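Local coordinates for Phosphoglucomutase/phosphomannomutase family protein (Burkholderia thailandensis, PDB 3UW2), which probably moves a phosphate group between positions of a hexose phosphate, as expected of a metal-dependent phosphohexose mutase, and carries zinc at its metal site, at residues 189-195 and 372-378; 213-219 and 368-372; 274-280 and 382-386. One frame throughout, in Å; residues are numbered along the deposited sequence.

Contact 1. Residues 189-195 and 372-378; sequences IKLTRPL and LEILARV
At the type I turn L375 to V378, on the C-terminal side of helix 364-375, R193 from the loop leading into strand 197-200 grips the carbonyl oxygen of V378. Both R193 nitrogens that face it, NE at 3.2 Å and NH2 at 2.9 Å, donate to V378 O; the oxygen lies at the edge of the guanidinium, near its plane, while NE stands above the carbonyl plane and NH2 within it. A salt bridge from NH1 to E258 further fixes the rotation of the group. The chain reaches V378 with CG between the backbone N and the carbonyl carbon (chi1 67°) and an extended run from CG to NE; CG is 3.4 Å from A376 O. This joins the second and third alpha/beta/alpha domains of the phosphohexose mutase fold. Next to the arginine, L195 CD1 rests against L375 CB (3.9 Å) and A376, and L191 CD2 lies over the helix backbone, 3.5 Å from E373 N. Waters bridge the loop and the helix: one molecule accepts from K190 N and donates to E373 OE2 at 2.6 Å, another links T192 N to E373 O. The E373 side chain crosses I189 at about a right angle, and its OE2 is also salt-bridged to R357.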
ATOM      1  N   ILE A 189       2.382  11.014  19.190  1.00 32.92           N
ATOM      2  CA  ILE A 189       1.648   9.868  19.692  1.00 32.27           C
ATOM      3  C   ILE A 189       2.206   9.420  21.045  1.00 35.04           C
ATOM      4  O   ILE A 189       3.387   9.090  21.190  1.00 35.64           O
ATOM      5  CB  ILE A 189       1.652   8.688  18.681  1.00 33.23           C
ATOM      6  CG1 ILE A 189       0.918   9.052  17.368  1.00 29.77           C
ATOM      7  CG2 ILE A 189       1.017   7.476  19.378  1.00 33.97           C
ATOM      8  CD1 ILE A 189       1.029   7.968  16.260  1.00 27.59           C
ATOM      9  N   LYS A 190       1.355   9.424  22.052  1.00 38.41           N
ATOM     10  CA  LYS A 190       1.763   9.089  23.409  1.00 39.64           C
ATOM     11  C   LYS A 190       0.813   7.975  23.863  1.00 40.05           C
ATOM     12  O   LYS A 190      -0.351   8.251  24.167  1.00 38.53           O
ATOM     13  CB  LYS A 190       1.621  10.357  24.279  1.00 44.25           C
ATOM     14  CG  LYS A 190       2.866  11.255  24.369  1.00 50.72           C
ATOM     15  CD  LYS A 190       3.265  11.964  23.079  1.00 54.44           C
ATOM     16  CE  LYS A 190       4.278  13.069  23.331  1.00 54.78           C
ATOM     17  NZ  LYS A 190       5.675  12.541  23.352  1.00 57.24           N
ATOM     18  N   LEU A 191       1.277   6.721  23.911  1.00 38.13           N
ATOM     19  CA  LEU A 191       0.371   5.614  24.298  1.00 36.94           C
ATOM     20  C   LEU A 191      -0.141   5.686  25.749  1.00 40.49           C
ATOM     21  O   LEU A 191       0.626   5.939  26.664  1.00 39.11           O
ATOM     22  CB  LEU A 191       1.044   4.264  24.074  1.00 34.79           C
ATOM     23  CG  LEU A 191       1.575   4.096  22.644  1.00 32.22           C
ATOM     24  CD1 LEU A 191       2.109   2.711  22.533  1.00 31.03           C
ATOM     25  CD2 LEU A 191       0.475   4.289  21.614  1.00 31.38           C
ATOM     26  N   THR A 192      -1.432   5.406  25.931  1.00 41.82           N
ATOM     27  CA  THR A 192      -2.086   5.315  27.243  1.00 44.44           C
ATOM     28  C   THR A 192      -1.378   4.378  28.190  1.00 47.06           C
ATOM     29  O   THR A 192      -1.239   4.704  29.369  1.00 45.40           O
ATOM     30  CB  THR A 192      -3.563   4.954  27.099  1.00 43.88           C
ATOM     31  OG1 THR A 192      -4.184   6.003  26.363  1.00 48.13           O
ATOM     32  CG2 THR A 192      -4.265   4.880  28.473  1.00 50.28           C
ATOM     33  N   ARG A 193      -0.866   3.270  27.650  1.00 44.73           N
ATOM     34  CA  ARG A 193      -0.195   2.241  28.391  1.00 47.05           C
ATOM     35  C   ARG A 193       0.735   1.527  27.401  1.00 46.87           C
ATOM     36  O   ARG A 193       0.504   1.595  26.190  1.00 46.21           O
ATOM     37  CB  ARG A 193      -1.189   1.241  29.023  1.00 47.58           C
ATOM     38  CG  ARG A 193      -1.988   0.362  28.050  1.00 45.72           C
ATOM     39  CD  ARG A 193      -2.943  -0.572  28.817  1.00 48.32           C
ATOM     40  NE  ARG A 193      -3.728  -1.386  27.898  1.00 48.68           N
ATOM     41  CZ  ARG A 193      -3.321  -2.543  27.364  1.00 49.78           C
ATOM     42  NH1 ARG A 193      -2.156  -3.052  27.688  1.00 48.92           N
ATOM     43  NH2 ARG A 193      -4.086  -3.208  26.508  1.00 48.09           N
ATOM     44  N   PRO A 194       1.802   0.870  27.900  1.00 47.18           N
ATOM     45  CA  PRO A 194       2.569  -0.004  26.990  1.00 44.95           C
ATOM     46  C   PRO A 194       1.758  -1.219  26.591  1.00 45.44           C
ATOM     47  O   PRO A 194       0.885  -1.695  27.349  1.00 44.52           O
ATOM     48  CB  PRO A 194       3.790  -0.438  27.812  1.00 44.87           C
ATOM     49  CG  PRO A 194       3.517  -0.053  29.220  1.00 47.85           C
ATOM     50  CD  PRO A 194       2.429   0.998  29.233  1.00 48.80           C
ATOM     51  N   LEU A 195       2.028  -1.709  25.396  1.00 39.90           N
ATOM     52  CA  LEU A 195       1.347  -2.861  24.902  1.00 41.33           C
ATOM     53  C   LEU A 195       2.456  -3.798  24.381  1.00 41.22           C
ATOM     54  O   LEU A 195       3.373  -3.357  23.668  1.00 43.60           O
ATOM     55  CB  LEU A 195       0.449  -2.372  23.768  1.00 45.77           C
ATOM     56  CG  LEU A 195      -0.973  -2.859  23.493  1.00 53.49           C
ATOM     57  CD1 LEU A 195      -1.857  -1.757  22.925  1.00 52.00           C
ATOM     58  CD2 LEU A 195      -0.838  -3.970  22.460  1.00 58.75           C
ATOM     59  N   LEU A 372      -1.882   1.376  17.658  1.00 30.17           N
ATOM     60  CA  LEU A 372      -1.508   1.275  19.089  1.00 30.82           C
ATOM     61  C   LEU A 372      -2.099   2.445  19.937  1.00 32.67           C
ATOM     62  O   LEU A 372      -2.463   2.268  21.086  1.00 33.96           O
ATOM     63  CB  LEU A 372       0.010   1.231  19.243  1.00 32.17           C
ATOM     64  CG  LEU A 372       0.840   0.064  18.688  1.00 30.74           C
ATOM     65  CD1 LEU A 372       2.312   0.365  18.783  1.00 33.48           C
ATOM     66  CD2 LEU A 372       0.496  -1.144  19.537  1.00 33.82           C
ATOM     67  N   GLU A 373      -2.146   3.647  19.392  1.00 33.77           N
ATOM     68  CA  GLU A 373      -2.731   4.779  20.114  1.00 34.09           C
ATOM     69  C   GLU A 373      -4.182   4.469  20.565  1.00 34.30           C
ATOM     70  O   GLU A 373      -4.583   4.814  21.698  1.00 33.13           O
ATOM     71  CB  GLU A 373      -2.760   5.996  19.190  1.00 32.66           C
ATOM     72  CG  GLU A 373      -3.377   7.245  19.828  1.00 34.07           C
ATOM     73  CD  GLU A 373      -3.308   8.437  18.881  1.00 34.16           C
ATOM     74  OE1 GLU A 373      -4.043   8.487  17.832  1.00 32.34           O
ATOM     75  OE2 GLU A 373      -2.494   9.309  19.175  1.00 33.97           O
ATOM     76  N   ILE A 374      -4.945   3.856  19.657  1.00 31.23           N
ATOM     77  CA  ILE A 374      -6.318   3.475  19.911  1.00 31.76           C
ATOM     78  C   ILE A 374      -6.420   2.238  20.812  1.00 35.30           C
ATOM     79  O   ILE A 374      -7.158   2.272  21.808  1.00 36.21           O
ATOM     80  CB  ILE A 374      -7.078   3.224  18.599  1.00 30.18           C
ATOM     81  CG1 ILE A 374      -7.173   4.539  17.769  1.00 29.04           C
ATOM     82  CG2 ILE A 374      -8.477   2.657  18.879  1.00 30.16           C
ATOM     83  CD1 ILE A 374      -7.651   4.372  16.348  1.00 30.37           C
ATOM     84  N   LEU A 375      -5.714   1.152  20.455  1.00 33.14           N
ATOM     85  CA  LEU A 375      -5.735  -0.121  21.201  1.00 33.26           C
ATOM     86  C   LEU A 375      -5.278   0.079  22.655  1.00 35.72           C
ATOM     87  O   LEU A 375      -5.831  -0.517  23.589  1.00 35.94           O
ATOM     88  CB  LEU A 375      -4.810  -1.145  20.524  1.00 31.23           C
ATOM     89  CG  LEU A 375      -5.280  -1.639  19.138  1.00 30.22           C
ATOM     90  CD1 LEU A 375      -4.367  -2.771  18.647  1.00 28.70           C
ATOM     91  CD2 LEU A 375      -6.752  -2.014  19.115  1.00 31.03           C
ATOM     92  N   ALA A 376      -4.312   0.971  22.866  1.00 34.10           N
ATOM     93  CA  ALA A 376      -3.809   1.171  24.228  1.00 35.99           C
ATOM     94  C   ALA A 376      -4.842   1.766  25.197  1.00 35.99           C
ATOM     95  O   ALA A 376      -4.666   1.700  26.401  1.00 36.85           O
ATOM     96  CB  ALA A 376      -2.492   1.984  24.219  1.00 35.03           C
ATOM     97  N   ARG A 377      -5.919   2.334  24.684  1.00 36.79           N
ATOM     98  CA  ARG A 377      -7.001   2.847  25.570  1.00 39.03           C
ATOM     99  C   ARG A 377      -7.892   1.762  26.182  1.00 42.19           C
ATOM    100  O   ARG A 377      -8.755   2.069  26.982  1.00 40.29           O
ATOM    101  CB  ARG A 377      -7.839   3.909  24.825  1.00 36.07           C
ATOM    102  CG  ARG A 377      -6.938   5.071  24.406  1.00 38.20           C
ATOM    103  CD  ARG A 377      -7.590   5.970  23.356  1.00 41.07           C
ATOM    104  NE  ARG A 377      -6.762   7.162  23.089  1.00 39.44           N
ATOM    105  CZ  ARG A 377      -6.797   7.812  21.935  1.00 36.86           C
ATOM    106  NH1 ARG A 377      -7.561   7.360  20.946  1.00 35.12           N
ATOM    107  NH2 ARG A 377      -6.031   8.864  21.744  1.00 34.39           N
ATOM    108  N   VAL A 378      -7.700   0.491  25.820  1.00 40.86           N
ATOM    109  CA  VAL A 378      -8.617  -0.553  26.331  1.00 40.89           C
ATOM    110  C   VAL A 378      -7.814  -1.683  26.961  1.00 40.45           C
ATOM    111  O   VAL A 378      -6.629  -1.828  26.695  1.00 38.54           O
ATOM    112  CB  VAL A 378      -9.586  -1.101  25.237  1.00 42.03           C
ATOM    113  CG1 VAL A 378     -10.475   0.028  24.673  1.00 41.83           C
ATOM    114  CG2 VAL A 378      -8.820  -1.861  24.133  1.00 39.48           C
TER
HETATM  115  O   HOH W   1      -1.573   9.937  21.560  1.00 34.86           O
HETATM  116  O   HOH W   2      -3.385   8.530  23.191  1.00 47.21           O
HETATM  117  O   HOH W   3      -3.306   5.817  23.675  1.00 36.09           O
HETATM  118  O   HOH W   4      -5.920   8.538  25.371  1.00 65.58           O

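Contact 2. Residues 213-219 and 368-372; sequences LFKALGC and GARLL
The backbones of 213-219 and 368-372 stay well apart, their closest CA atoms being those of F214 and A369 at 7.2 Å, and no hydrogen bond spans the gap; side chains fill it. F214 reaches the partner backbone. Its CE1 comes obliquely against the helix, 3.7 Å from A369 N and 3.9 Å from G368 C. F214 CZ sits 4.1 Å from G368 CA, where glycine has no side chain between ring and helix. The ring also makes an edge-to-face stack with F261. One turn along helix 364-375, L372 meets F214 at about a right angle, its CD1 3.7 Å from F214 CD1, and the same methyl lies 4.1 Å from C219 SG. L217 puts CD1 3.8 Å from A369 CB; its CG is anti to the carbonyl carbon (chi1 -68°), which directs the branch to the partner helix. Helix 206-216 ends in a Schellman motif at G218, whose positive phi turns the chain and brings C219 back into the interface. The helices belong to the second and third alpha/beta/alpha domains, and both pack on strand 197-200, an inner strand of a four-stranded sheet: F214 on L197 and V199, L372 on L197. With side-chain carbon and sulfur meeting mostly apolar atoms and the helix backbone, and six of seven contacting residues buried, cohesion here rests on apolar packing.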
ATOM      1  N   LEU A 213      10.868   2.200  16.355  1.00 29.14           N
ATOM      2  CA  LEU A 213       9.670   3.062  16.558  1.00 28.38           C
ATOM      3  C   LEU A 213       8.796   2.573  17.705  1.00 28.84           C
ATOM      4  O   LEU A 213       8.476   3.363  18.597  1.00 30.35           O
ATOM      5  CB  LEU A 213       8.828   3.185  15.264  1.00 24.38           C
ATOM      6  CG  LEU A 213       7.487   3.888  15.356  1.00 26.96           C
ATOM      7  CD1 LEU A 213       7.771   5.353  15.749  1.00 26.80           C
ATOM      8  CD2 LEU A 213       6.682   3.806  14.030  1.00 26.18           C
ATOM      9  N   PHE A 214       8.400   1.286  17.682  1.00 28.16           N
ATOM     10  CA  PHE A 214       7.484   0.797  18.693  1.00 30.37           C
ATOM     11  C   PHE A 214       8.158   0.722  20.080  1.00 33.01           C
ATOM     12  O   PHE A 214       7.503   0.942  21.112  1.00 30.24           O
ATOM     13  CB  PHE A 214       6.811  -0.515  18.260  1.00 28.58           C
ATOM     14  CG  PHE A 214       6.080  -0.414  16.932  1.00 28.51           C
ATOM     15  CD1 PHE A 214       5.307   0.724  16.600  1.00 32.37           C
ATOM     16  CD2 PHE A 214       6.145  -1.462  16.021  1.00 28.69           C
ATOM     17  CE1 PHE A 214       4.620   0.831  15.370  1.00 33.69           C
ATOM     18  CE2 PHE A 214       5.512  -1.382  14.777  1.00 30.49           C
ATOM     19  CZ  PHE A 214       4.720  -0.245  14.444  1.00 31.71           C
ATOM     20  N   LYS A 215       9.484   0.489  20.121  1.00 32.77           N
ATOM     21  CA  LYS A 215      10.194   0.641  21.418  1.00 34.91           C
ATOM     22  C   LYS A 215      10.169   2.072  21.920  1.00 34.20           C
ATOM     23  O   LYS A 215      10.007   2.301  23.137  1.00 32.57           O
ATOM     24  CB  LYS A 215      11.637   0.075  21.416  1.00 35.55           C
ATOM     25  CG  LYS A 215      11.641  -1.433  21.408  1.00 41.61           C
ATOM     26  CD  LYS A 215      13.041  -2.043  21.328  1.00 45.99           C
ATOM     27  CE  LYS A 215      12.940  -3.407  22.021  1.00 51.48           C
ATOM     28  NZ  LYS A 215      14.162  -4.275  22.046  1.00 63.42           N
ATOM     29  N   ALA A 216      10.381   3.014  20.998  1.00 32.47           N
ATOM     30  CA  ALA A 216      10.311   4.436  21.297  1.00 34.85           C
ATOM     31  C   ALA A 216       8.904   4.840  21.811  1.00 35.12           C
ATOM     32  O   ALA A 216       8.774   5.774  22.599  1.00 33.83           O
ATOM     33  CB  ALA A 216      10.635   5.259  20.055  1.00 33.86           C
ATOM     34  N   LEU A 217       7.858   4.168  21.349  1.00 33.04           N
ATOM     35  CA  LEU A 217       6.507   4.428  21.880  1.00 34.39           C
ATOM     36  C   LEU A 217       6.291   3.751  23.260  1.00 37.81           C
ATOM     37  O   LEU A 217       5.272   3.983  23.920  1.00 38.74           O
ATOM     38  CB  LEU A 217       5.441   3.966  20.891  1.00 32.31           C
ATOM     39  CG  LEU A 217       5.427   4.817  19.616  1.00 33.05           C
ATOM     40  CD1 LEU A 217       4.430   4.229  18.647  1.00 34.79           C
ATOM     41  CD2 LEU A 217       5.099   6.269  19.939  1.00 33.13           C
ATOM     42  N   GLY A 218       7.233   2.909  23.678  1.00 38.41           N
ATOM     43  CA  GLY A 218       7.169   2.313  25.021  1.00 40.51           C
ATOM     44  C   GLY A 218       6.740   0.862  24.999  1.00 41.33           C
ATOM     45  O   GLY A 218       6.466   0.303  26.036  1.00 42.28           O
ATOM     46  N   CYS A 219       6.657   0.241  23.826  1.00 37.99           N
ATOM     47  CA  CYS A 219       6.194  -1.138  23.773  1.00 36.93           C
ATOM     48  C   CYS A 219       7.332  -2.132  23.896  1.00 38.29           C
ATOM     49  O   CYS A 219       8.452  -1.917  23.360  1.00 37.85           O
ATOM     50  CB  CYS A 219       5.440  -1.414  22.489  1.00 34.21           C
ATOM     51  SG  CYS A 219       3.952  -0.395  22.417  1.00 38.37           S
ATOM     52  N   GLY A 368       0.660   1.388  12.154  1.00 25.86           N
ATOM     53  CA  GLY A 368       0.864   0.607  13.366  1.00 25.86           C
ATOM     54  C   GLY A 368       0.809   1.503  14.610  1.00 27.24           C
ATOM     55  O   GLY A 368       0.184   1.169  15.593  1.00 25.80           O
ATOM     56  N   ALA A 369       1.483   2.644  14.556  1.00 26.13           N
ATOM     57  CA  ALA A 369       1.508   3.546  15.670  1.00 27.02           C
ATOM     58  C   ALA A 369       0.104   4.104  15.940  1.00 28.67           C
ATOM     59  O   ALA A 369      -0.306   4.217  17.110  1.00 29.39           O
ATOM     60  CB  ALA A 369       2.512   4.669  15.386  1.00 23.93           C
ATOM     61  N   ARG A 370      -0.652   4.417  14.877  1.00 25.98           N
ATOM     62  CA  ARG A 370      -1.951   5.006  15.063  1.00 26.31           C
ATOM     63  C   ARG A 370      -2.860   3.934  15.656  1.00 27.87           C
ATOM     64  O   ARG A 370      -3.743   4.252  16.432  1.00 26.89           O
ATOM     65  CB  ARG A 370      -2.533   5.529  13.737  1.00 24.94           C
ATOM     66  CG  ARG A 370      -1.867   6.842  13.242  1.00 25.17           C
ATOM     67  CD  ARG A 370      -2.218   8.027  14.141  1.00 24.79           C
ATOM     68  NE  ARG A 370      -3.653   8.427  13.964  1.00 24.39           N
ATOM     69  CZ  ARG A 370      -4.080   9.422  13.186  1.00 26.75           C
ATOM     70  NH1 ARG A 370      -3.204  10.247  12.536  1.00 25.47           N
ATOM     71  NH2 ARG A 370      -5.383   9.667  13.126  1.00 26.61           N
ATOM     72  N   LEU A 371      -2.647   2.671  15.266  1.00 28.44           N
ATOM     73  CA  LEU A 371      -3.503   1.551  15.778  1.00 27.70           C
ATOM     74  C   LEU A 371      -3.176   1.375  17.290  1.00 30.71           C
ATOM     75  O   LEU A 371      -4.075   1.319  18.126  1.00 30.50           O
ATOM     76  CB  LEU A 371      -3.195   0.305  14.958  1.00 26.40           C
ATOM     77  CG  LEU A 371      -3.931  -0.970  15.397  1.00 27.47           C
ATOM     78  CD1 LEU A 371      -5.419  -0.690  15.497  1.00 27.19           C
ATOM     79  CD2 LEU A 371      -3.639  -2.095  14.428  1.00 28.26           C
ATOM     80  N   LEU A 372      -1.882   1.376  17.658  1.00 30.17           N
ATOM     81  CA  LEU A 372      -1.508   1.275  19.089  1.00 30.82           C
ATOM     82  C   LEU A 372      -2.099   2.445  19.937  1.00 32.67           C
ATOM     83  O   LEU A 372      -2.463   2.268  21.086  1.00 33.96           O
ATOM     84  CB  LEU A 372       0.010   1.231  19.243  1.00 32.17           C
ATOM     85  CG  LEU A 372       0.840   0.064  18.688  1.00 30.74           C
ATOM     86  CD1 LEU A 372       2.312   0.365  18.783  1.00 33.48           C
ATOM     87  CD2 LEU A 372       0.496  -1.144  19.537  1.00 33.82           C
TER

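Contact 3. Residues 274-280 and 382-386; sequences TKDGQII and SALLN
This is a mixed turn-to-helix contact, with hydrogen bonds at the turn and an apolar side made by I280 and L385, joining the second and third alpha/beta/alpha domains of the phosphohexose mutase fold: the type I beta turn T274 to G277, just after edge strand 270-273, meets the short helix 381-386. S382 and N386, one helical turn apart, supply the two hydrogen bonds across it. K275 N donates to S382 OG at 3.0 Å, and the N-H...O angle of 167° makes this nearly straight. The hydroxyl is also 3.2 Å from K275 CB, while the lysine chain leads away to the carbonyls of A257 and L252. At the next residue of the turn, N386 ND2 donates to D276 OD1 at 3.0 Å, less straight than the first bond. OD1 receives it on its syn lone pair, and lies near the amide plane although carboxylate and amide are turned 73° against each other. OD1 has a second donor on its anti side, T274 OG1 at 2.6 Å, tilted out of the carboxylate plane. T274 OG1 accepts in turn from Q278 N; it holds the D276 carboxylate back against the turn and so probably orients it toward N386. With OG1 between the backbone N and the carbonyl carbon of T274 (chi1 66°), the hydroxyl reaches both partners, and CG2 packs 4.0 Å from L385 CD1. I280 extends the apolar side, crossing L385 at a slant with CD1 3.9 Å from L385 CB. Beside it, N386 OD1 lies 3.3 Å from Q278 CG, a methylene of the bent glutamine chain.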
ATOM      1  N   THR A 274      -5.042 -10.691  16.004  1.00 31.48           N
ATOM      2  CA  THR A 274      -5.398 -10.704  17.404  1.00 32.26           C
ATOM      3  C   THR A 274      -4.718 -11.842  18.203  1.00 33.67           C
ATOM      4  O   THR A 274      -4.117 -12.758  17.637  1.00 35.79           O
ATOM      5  CB  THR A 274      -6.932 -10.820  17.612  1.00 32.85           C
ATOM      6  OG1 THR A 274      -7.362 -12.099  17.140  1.00 33.39           O
ATOM      7  CG2 THR A 274      -7.653  -9.684  16.826  1.00 31.38           C
ATOM      8  N   LYS A 275      -4.850 -11.750  19.524  1.00 35.35           N
ATOM      9  CA  LYS A 275      -4.304 -12.671  20.480  1.00 37.58           C
ATOM     10  C   LYS A 275      -4.807 -14.090  20.158  1.00 41.02           C
ATOM     11  O   LYS A 275      -4.019 -15.072  20.163  1.00 39.51           O
ATOM     12  CB  LYS A 275      -4.808 -12.252  21.891  1.00 38.55           C
ATOM     13  CG  LYS A 275      -4.355 -13.143  23.074  1.00 41.63           C
ATOM     14  CD  LYS A 275      -2.835 -13.019  23.340  1.00 39.68           C
ATOM     15  CE  LYS A 275      -2.402 -13.973  24.486  1.00 40.90           C
ATOM     16  NZ  LYS A 275      -0.899 -14.013  24.449  1.00 38.28           N
ATOM     17  N   ASP A 276      -6.117 -14.185  19.913  1.00 40.24           N
ATOM     18  CA  ASP A 276      -6.729 -15.438  19.525  1.00 42.07           C
ATOM     19  C   ASP A 276      -6.595 -15.796  18.028  1.00 41.82           C
ATOM     20  O   ASP A 276      -7.329 -16.681  17.541  1.00 42.83           O
ATOM     21  CB  ASP A 276      -8.192 -15.506  20.010  1.00 42.45           C
ATOM     22  CG  ASP A 276      -9.085 -14.376  19.420  1.00 43.36           C
ATOM     23  OD1 ASP A 276      -8.614 -13.294  19.038  1.00 37.43           O
ATOM     24  OD2 ASP A 276     -10.305 -14.595  19.375  1.00 46.80           O
ATOM     25  N   GLY A 277      -5.653 -15.161  17.308  1.00 36.44           N
ATOM     26  CA  GLY A 277      -5.325 -15.659  15.977  1.00 37.92           C
ATOM     27  C   GLY A 277      -6.191 -15.180  14.802  1.00 38.25           C
ATOM     28  O   GLY A 277      -6.175 -15.778  13.704  1.00 39.56           O
ATOM     29  N   GLN A 278      -6.979 -14.149  15.029  1.00 35.77           N
ATOM     30  CA  GLN A 278      -7.854 -13.613  13.988  1.00 37.64           C
ATOM     31  C   GLN A 278      -7.129 -12.546  13.182  1.00 35.91           C
ATOM     32  O   GLN A 278      -6.603 -11.576  13.758  1.00 34.93           O
ATOM     33  CB  GLN A 278      -9.122 -12.990  14.601  1.00 36.45           C
ATOM     34  CG  GLN A 278      -9.999 -13.936  15.427  1.00 42.81           C
ATOM     35  CD  GLN A 278     -10.238 -15.225  14.714  1.00 43.98           C
ATOM     36  OE1 GLN A 278      -9.728 -16.263  15.125  1.00 53.12           O
ATOM     37  NE2 GLN A 278     -10.959 -15.179  13.619  1.00 47.35           N
ATOM     38  N   ILE A 279      -7.107 -12.700  11.860  1.00 35.70           N
ATOM     39  CA  ILE A 279      -6.582 -11.640  11.006  1.00 34.41           C
ATOM     40  C   ILE A 279      -7.631 -10.491  10.913  1.00 34.88           C
ATOM     41  O   ILE A 279      -8.761 -10.761  10.634  1.00 33.66           O
ATOM     42  CB  ILE A 279      -6.274 -12.153   9.583  1.00 36.33           C
ATOM     43  CG1 ILE A 279      -5.265 -13.298   9.666  1.00 36.94           C
ATOM     44  CG2 ILE A 279      -5.787 -10.967   8.707  1.00 35.89           C
ATOM     45  CD1 ILE A 279      -5.472 -14.380   8.632  1.00 43.07           C
ATOM     46  N   ILE A 280      -7.257  -9.237  11.159  1.00 30.24           N
ATOM     47  CA  ILE A 280      -8.195  -8.094  11.005  1.00 31.62           C
ATOM     48  C   ILE A 280      -7.931  -7.420   9.655  1.00 30.89           C
ATOM     49  O   ILE A 280      -6.882  -6.747   9.441  1.00 30.88           O
ATOM     50  CB  ILE A 280      -8.078  -7.085  12.214  1.00 31.32           C
ATOM     51  CG1 ILE A 280      -8.112  -7.842  13.550  1.00 30.25           C
ATOM     52  CG2 ILE A 280      -9.172  -5.985  12.166  1.00 29.64           C
ATOM     53  CD1 ILE A 280      -9.395  -8.601  13.874  1.00 30.71           C
ATOM     54  N   SER A 382      -7.759  -7.179  21.618  1.00 36.18           N
ATOM     55  CA  SER A 382      -8.335  -8.219  20.747  1.00 37.56           C
ATOM     56  C   SER A 382      -9.902  -8.207  20.739  1.00 38.07           C
ATOM     57  O   SER A 382     -10.517  -8.425  19.685  1.00 36.93           O
ATOM     58  CB  SER A 382      -7.791  -9.618  21.121  1.00 34.23           C
ATOM     59  OG  SER A 382      -6.375  -9.609  21.013  1.00 36.31           O
ATOM     60  N   ALA A 383     -10.525  -7.960  21.895  1.00 37.53           N
ATOM     61  CA  ALA A 383     -12.013  -7.862  21.985  1.00 38.36           C
ATOM     62  C   ALA A 383     -12.491  -6.638  21.163  1.00 35.80           C
ATOM     63  O   ALA A 383     -13.447  -6.737  20.385  1.00 36.54           O
ATOM     64  CB  ALA A 383     -12.502  -7.814  23.444  1.00 35.78           C
ATOM     65  N   LEU A 384     -11.791  -5.506  21.300  1.00 35.11           N
ATOM     66  CA  LEU A 384     -12.072  -4.290  20.503  1.00 34.74           C
ATOM     67  C   LEU A 384     -11.988  -4.577  19.011  1.00 33.36           C
ATOM     68  O   LEU A 384     -12.894  -4.248  18.262  1.00 31.46           O
ATOM     69  CB  LEU A 384     -11.137  -3.142  20.884  1.00 34.94           C
ATOM     70  CG  LEU A 384     -11.383  -1.745  20.258  1.00 37.16           C
ATOM     71  CD1 LEU A 384     -12.732  -1.146  20.663  1.00 39.07           C
ATOM     72  CD2 LEU A 384     -10.282  -0.761  20.577  1.00 35.73           C
ATOM     73  N   LEU A 385     -10.935  -5.255  18.566  1.00 33.59           N
ATOM     74  CA  LEU A 385     -10.813  -5.557  17.131  1.00 32.45           C
ATOM     75  C   LEU A 385     -11.834  -6.595  16.672  1.00 33.85           C
ATOM     76  O   LEU A 385     -12.504  -6.394  15.662  1.00 33.09           O
ATOM     77  CB  LEU A 385      -9.408  -6.095  16.799  1.00 33.35           C
ATOM     78  CG  LEU A 385      -8.282  -5.030  16.924  1.00 30.27           C
ATOM     79  CD1 LEU A 385      -6.951  -5.754  16.993  1.00 31.16           C
ATOM     80  CD2 LEU A 385      -8.279  -4.070  15.750  1.00 30.65           C
ATOM     81  N   ASN A 386     -11.967  -7.688  17.411  1.00 32.84           N
ATOM     82  CA  ASN A 386     -12.930  -8.731  17.023  1.00 36.62           C
ATOM     83  C   ASN A 386     -14.366  -8.239  16.967  1.00 37.17           C
ATOM     84  O   ASN A 386     -15.181  -8.803  16.246  1.00 37.24           O
ATOM     85  CB  ASN A 386     -12.823 -10.013  17.882  1.00 36.78           C
ATOM     86  CG  ASN A 386     -11.525 -10.801  17.575  1.00 38.44           C
ATOM     87  OD1 ASN A 386     -11.162 -10.987  16.399  1.00 36.49           O
ATOM     88  ND2 ASN A 386     -10.817 -11.243  18.628  1.00 38.04           N
TER

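How the contacts relate
From the N terminus, the chain passes first through 189-195, ahead of strand 197-200, then through 213-219 at the end of helix 206-216 and through 274-280 beyond strand 270-273. The partners follow in the order 368-372, 372-378 and 382-386. Contact 2 is therefore nested within the loop closed by contact 1, whereas contact 3 crosses both. Contacts 1 and 2 share L372 on helix 364-375, and their centres are 8 Å apart; L191 CD1 touches C219 SG between them. Contact 3 uses the next helix, 381-386, whose L384 and L385 pack on L375. Together they join helices 364-375 and 381-386 of the third domain to successive parts of the second.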